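Long-range contact in putative streptothricin acetyltransferase (Bacillus anthracis, PDB 3PP9), which probably transfers the acetyl group of acetyl coenzyme A to the antibiotic streptothricin, as a GNAT-family acetyltransferase: residues A[101-106]-A[135-140]. Numbering follows the deposited sequence. Where two conformers were deposited one is given.
Sequences AYIEDI and PGIMLE. With ACO (acetyl coenzyme *a), chain D.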
ATOM      1  N   ALA A 101       9.539   7.800  -5.523  1.00 15.60           N
ATOM      2  CA  ALA A 101      10.230   6.641  -6.051  1.00 14.69           C
ATOM      3  C   ALA A 101       9.941   5.583  -4.980  1.00 15.51           C
ATOM      4  O   ALA A 101       9.912   5.901  -3.788  1.00 16.80           O
ATOM      5  CB  ALA A 101      11.697   6.893  -6.150  1.00 14.72           C
ATOM      6  N   TYR A 102       9.722   4.349  -5.405  1.00 14.43           N
ATOM      7  CA  TYR A 102       9.403   3.238  -4.510  1.00 13.36           C
ATOM      8  C   TYR A 102      10.413   2.120  -4.739  1.00 13.26           C
ATOM      9  O   TYR A 102      10.606   1.652  -5.864  1.00 13.44           O
ATOM     10  CB  TYR A 102       7.980   2.747  -4.834  1.00 14.48           C
ATOM     11  CG  TYR A 102       7.436   1.691  -3.916  1.00 14.88           C
ATOM     12  CD1 TYR A 102       7.735   0.349  -4.115  1.00 18.68           C
ATOM     13  CD2 TYR A 102       6.591   2.029  -2.875  1.00 19.71           C
ATOM     14  CE1 TYR A 102       7.223  -0.631  -3.282  1.00 19.21           C
ATOM     15  CE2 TYR A 102       6.099   1.046  -2.018  1.00 21.15           C
ATOM     16  CZ  TYR A 102       6.422  -0.270  -2.233  1.00 22.68           C
ATOM     17  OH  TYR A 102       5.918  -1.244  -1.394  1.00 27.21           O
ATOM     18  N   ILE A 103      11.051   1.685  -3.657  1.00 12.94           N
ATOM     19  CA  ILE A 103      12.024   0.607  -3.746  1.00 12.63           C
ATOM     20  C   ILE A 103      11.292  -0.718  -3.597  1.00 13.88           C
ATOM     21  O   ILE A 103      10.825  -1.064  -2.518  1.00 14.93           O
ATOM     22  CB  ILE A 103      13.096   0.704  -2.654  1.00 12.99           C
ATOM     23  CG1 ILE A 103      13.824   2.047  -2.694  1.00 15.98           C
ATOM     24  CG2 ILE A 103      14.063  -0.501  -2.801  1.00 13.80           C
ATOM     25  CD1 ILE A 103      14.818   2.253  -1.532  1.00 16.46           C
ATOM     26  N   GLU A 104      11.202  -1.454  -4.694  1.00 14.01           N
ATOM     27  CA  GLU A 104      10.556  -2.750  -4.704  1.00 14.77           C
ATOM     28  C   GLU A 104      11.447  -3.800  -4.064  1.00 15.13           C
ATOM     29  O   GLU A 104      10.937  -4.746  -3.446  1.00 16.12           O
ATOM     30  CB  GLU A 104      10.268  -3.174  -6.131  1.00 16.55           C
ATOM     31  CG  GLU A 104       9.214  -2.334  -6.826  1.00 20.22           C
ATOM     32  CD  GLU A 104       7.805  -2.610  -6.362  1.00 27.42           C
ATOM     33  OE1 GLU A 104       7.572  -3.557  -5.586  1.00 31.04           O
ATOM     34  OE2 GLU A 104       6.908  -1.872  -6.792  1.00 34.96           O
ATOM     35  N   ASP A 105      12.769  -3.639  -4.232  1.00 14.17           N
ATOM     36  CA  ASP A 105      13.749  -4.571  -3.689  1.00 14.21           C
ATOM     37  C   ASP A 105      15.130  -3.973  -3.759  1.00 14.33           C
ATOM     38  O   ASP A 105      15.476  -3.328  -4.759  1.00 13.97           O
ATOM     39  CB  ASP A 105      13.724  -5.873  -4.536  1.00 14.95           C
ATOM     40  CG  ASP A 105      14.707  -6.973  -4.073  1.00 20.08           C
ATOM     41  OD1 ASP A 105      15.639  -6.734  -3.288  1.00 22.99           O
ATOM     42  OD2 ASP A 105      14.543  -8.139  -4.578  1.00 19.10           O
ATOM     43  N   ILE A 106      15.868  -4.098  -2.668  1.00 13.57           N
ATOM     44  CA  ILE A 106      17.272  -3.723  -2.652  1.00 13.26           C
ATOM     45  C   ILE A 106      17.958  -4.944  -2.058  1.00 12.93           C
ATOM     46  O   ILE A 106      17.550  -5.449  -1.009  1.00 13.73           O
ATOM     47  CB  ILE A 106      17.629  -2.415  -1.937  1.00 13.43           C
ATOM     48  CG1 ILE A 106      19.159  -2.193  -1.988  1.00 11.67           C
ATOM     49  CG2 ILE A 106      17.139  -2.419  -0.456  1.00 12.86           C
ATOM     50  CD1 ILE A 106      19.646  -0.897  -1.351  1.00 13.38           C
ATOM     51  N   PRO A 135       9.539  13.700  -5.457  1.00 24.33           N
ATOM     52  CA  PRO A 135       9.906  14.409  -4.237  1.00 25.23           C
ATOM     53  C   PRO A 135      10.521  13.603  -3.100  1.00 23.57           C
ATOM     54  O   PRO A 135      10.858  14.188  -2.063  1.00 25.26           O
ATOM     55  CB  PRO A 135       8.577  15.037  -3.808  1.00 26.30           C
ATOM     56  CG  PRO A 135       7.559  14.041  -4.237  1.00 27.69           C
ATOM     57  CD  PRO A 135       8.084  13.497  -5.557  1.00 26.06           C
ATOM     58  N   GLY A 136      10.685  12.295  -3.272  1.00 20.92           N
ATOM     59  CA  GLY A 136      11.274  11.466  -2.243  1.00 20.36           C
ATOM     60  C   GLY A 136      11.295  10.018  -2.667  1.00 18.59           C
ATOM     61  O   GLY A 136      10.966   9.695  -3.816  1.00 18.23           O
ATOM     62  N   ILE A 137      11.694   9.162  -1.735  1.00 18.18           N
ATOM     63  CA  ILE A 137      11.767   7.731  -1.971  1.00 18.28           C
ATOM     64  C   ILE A 137      11.109   7.051  -0.783  1.00 16.42           C
ATOM     65  O   ILE A 137      11.186   7.535   0.341  1.00 17.44           O
ATOM     66  CB  ILE A 137      13.198   7.213  -2.008  1.00 19.98           C
ATOM     67  CG1 ILE A 137      14.069   7.968  -2.988  1.00 24.01           C
ATOM     68  CG2 ILE A 137      13.197   5.720  -2.308  1.00 20.16           C
ATOM     69  CD1 ILE A 137      15.513   7.482  -2.954  1.00 28.08           C
HETATM   70  N   MSE A 138      10.450   5.931  -1.023  1.00 15.23           N
HETATM   71  CA  MSE A 138       9.793   5.188   0.057  1.00 15.09           C
HETATM   72  C   MSE A 138       9.874   3.709  -0.200  1.00 14.94           C
HETATM   73  O   MSE A 138      10.227   3.274  -1.298  1.00 13.88           O
HETATM   74  CB  MSE A 138       8.327   5.562   0.154  1.00 16.40           C
HETATM   75  CG  MSE A 138       7.592   5.260  -1.126  1.00 16.32           C
HETATM   76 SE   MSE A 138       5.720   5.704  -1.119  1.00 22.23          SE
HETATM   77  CE  MSE A 138       4.933   4.383  -0.096  1.00 17.32           C
ATOM     78  N   LEU A 139       9.518   2.938   0.824  1.00 13.87           N
ATOM     79  CA  LEU A 139       9.527   1.487   0.706  1.00 14.25           C
ATOM     80  C   LEU A 139       8.795   0.874   1.882  1.00 13.63           C
ATOM     81  O   LEU A 139       8.379   1.571   2.799  1.00 13.42           O
ATOM     82  CB  LEU A 139      10.970   0.961   0.615  1.00 14.50           C
ATOM     83  CG  LEU A 139      11.993   1.141   1.746  1.00 16.34           C
ATOM     84  CD1 LEU A 139      12.398   2.561   1.966  1.00 22.06           C
ATOM     85  CD2 LEU A 139      11.602   0.455   3.065  1.00 17.52           C
ATOM     86  N   GLU A 140       8.546  -0.429   1.777  0.50 13.51           N
ATOM     87  CA  GLU A 140       7.910  -1.199   2.832  0.50 14.50           C
ATOM     88  C   GLU A 140       8.855  -2.309   3.191  0.50 14.85           C
ATOM     89  O   GLU A 140       9.543  -2.859   2.324  0.50 14.91           O
ATOM     90  CB  GLU A 140       6.588  -1.827   2.377  0.50 15.88           C
ATOM     91  CG  GLU A 140       5.878  -2.703   3.434  0.50 17.03           C
ATOM     92  CD  GLU A 140       6.480  -4.109   3.666  0.50 18.76           C
ATOM     93  OE1 GLU A 140       7.414  -4.531   2.948  0.50 22.91           O
ATOM     94  OE2 GLU A 140       5.976  -4.814   4.564  0.50 21.97           O
TER
HETATM   95  N1A ACO D 185      22.522  -3.632  11.334  1.00 29.02           N
HETATM   96  C2A ACO D 185      22.762  -2.347  11.656  1.00 28.70           C
HETATM   97  N3A ACO D 185      23.164  -1.430  10.762  1.00 30.20           N
HETATM   98  C4A ACO D 185      23.344  -1.786   9.465  1.00 29.28           C
HETATM   99  C5A ACO D 185      23.118  -3.174   9.057  1.00 27.75           C
HETATM  100  C6A ACO D 185      22.692  -4.118  10.087  1.00 26.25           C
HETATM  101  N6A ACO D 185      22.472  -5.404   9.749  1.00 27.51           N
HETATM  102  N7A ACO D 185      23.378  -3.260   7.748  1.00 28.73           N
HETATM  103  C8A ACO D 185      23.749  -2.026   7.338  1.00 29.44           C
HETATM  104  N9A ACO D 185      23.719  -1.151   8.360  1.00 30.82           N
HETATM  105  C1B ACO D 185      24.111   0.267   8.336  1.00 32.60           C
HETATM  106  C2B ACO D 185      25.633   0.308   8.191  1.00 32.87           C
HETATM  107  O2B ACO D 185      26.366   0.190   9.419  1.00 34.62           O
HETATM  108  C3B ACO D 185      25.871   1.627   7.506  1.00 33.63           C
HETATM  109  O3B ACO D 185      25.941   2.651   8.489  1.00 39.84           O
HETATM  110  P3B ACO D 185      27.001   3.856   8.420  1.00 45.17           P
HETATM  111  O7A ACO D 185      26.652   4.597   7.147  1.00 46.89           O
HETATM  112  O8A ACO D 185      28.330   3.146   8.391  1.00 46.64           O
HETATM  113  O9A ACO D 185      26.690   4.608   9.699  1.00 46.64           O
HETATM  114  C4B ACO D 185      24.629   1.818   6.658  1.00 29.78           C
HETATM  115  O4B ACO D 185      23.597   0.997   7.227  1.00 29.58           O
HETATM  116  C5B ACO D 185      24.887   1.432   5.206  1.00 26.71           C
HETATM  117  O5B ACO D 185      25.092   0.019   5.145  1.00 19.05           O
HETATM  118  P1A ACO D 185      25.651  -0.673   3.811  1.00 17.15           P
HETATM  119  O1A ACO D 185      26.946  -1.386   4.125  1.00 18.24           O
HETATM  120  O2A ACO D 185      25.623   0.367   2.730  1.00 18.36           O
HETATM  121  O3A ACO D 185      24.475  -1.758   3.569  1.00 16.50           O
HETATM  122  P2A ACO D 185      24.589  -3.129   2.761  1.00 16.49           P
HETATM  123  O4A ACO D 185      24.879  -4.172   3.801  1.00 15.80           O
HETATM  124  O5A ACO D 185      25.484  -3.026   1.556  1.00 16.83           O
HETATM  125  O6A ACO D 185      23.094  -3.315   2.175  1.00 15.39           O
HETATM  126  CBP ACO D 185      20.930  -4.282   2.573  1.00 13.83           C
HETATM  127  CCP ACO D 185      21.949  -3.238   3.008  1.00 16.22           C
HETATM  128  CDP ACO D 185      19.658  -4.094   3.387  1.00 16.43           C
HETATM  129  CEP ACO D 185      20.631  -4.109   1.086  1.00 15.99           C
HETATM  130  CAP ACO D 185      21.494  -5.690   2.802  1.00 14.88           C
HETATM  131  OAP ACO D 185      21.568  -5.949   4.230  1.00 18.77           O
HETATM  132  C9P ACO D 185      20.663  -6.789   2.203  1.00 14.07           C
HETATM  133  O9P ACO D 185      20.728  -7.058   1.030  1.00 13.62           O
HETATM  134  N8P ACO D 185      19.845  -7.486   3.002  1.00 15.01           N
HETATM  135  C7P ACO D 185      19.038  -8.615   2.533  1.00 17.19           C
HETATM  136  C6P ACO D 185      17.927  -8.218   1.597  1.00 15.87           C
HETATM  137  C5P ACO D 185      17.042  -7.217   2.285  1.00 17.41           C
HETATM  138  O5P ACO D 185      16.725  -7.343   3.453  1.00 17.15           O
HETATM  139  N4P ACO D 185      16.630  -6.198   1.564  1.00 16.28           N
HETATM  140  C3P ACO D 185      15.763  -5.148   2.067  1.00 17.01           C
HETATM  141  C2P ACO D 185      14.339  -5.698   2.022  1.00 19.97           C
HETATM  142  S1P ACO D 185      13.121  -4.399   2.065  1.00 20.00           S
HETATM  143  C   ACO D 185      13.133  -3.833   0.473  1.00 20.28           C
HETATM  144  O   ACO D 185      13.891  -4.311  -0.344  1.00 19.33           O
HETATM  145  CH3 ACO D 185      12.207  -2.728   0.098  1.00 19.76           C
HETATM  146  O   HOH W   1       8.973  -1.968  -0.690  1.00  8.28           O
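Tyr102 sends CG anti to its backbone N (chi1 -174°), while Met138, a selenomethionine, turns CG between its own N and carbonyl carbon (chi1 60°) and bends at chi3, bringing its end over to the tyrosine. The two side chains slant across one another: Met138 CG lies 3.8 Å from Tyr102 CD2, and its CE sits by CD2 and CE2. Farther along, Tyr102 OH reaches Glu140 CB, and the two side chains run side by side, pointing the same way; Glu140 OE2 is hydrogen-bonded to Tyr167 OH. Lys94 makes a cation-pi contact with the Tyr102 ring. On the face covered by helix 117-131, Ile103 CG1 meets Ile137 CG2 at 3.7 Å, and Ala101 CB approaches Ile137 CG1. Parallel pairing joins the backbones: Ala101 N donates to Gly136 O, Met138 N to Ala101 O (2.8 Å), and Ile103 N to Met138 O (3.0 Å, N-H...O 165°). These strands and helix 117-131 form a beta-alpha-beta unit of the GNAT fold, whose two central parallel strands splay apart and admit acetyl coenzyme A. Beyond Ile103 direct backbone bonding gives way to a water, which donates to Ile103 O and accepts from Glu140 N at 2.9 Å. The acetyl methyl CH3 lies nearby, 3.4 Å from Ile103 O and close to Glu140 O and Leu139 CB. Ile106 N donates to the thioester carbonyl oxygen O of the cofactor, and Ile106 O receives N4P of the pantetheine arm at 2.8 Å.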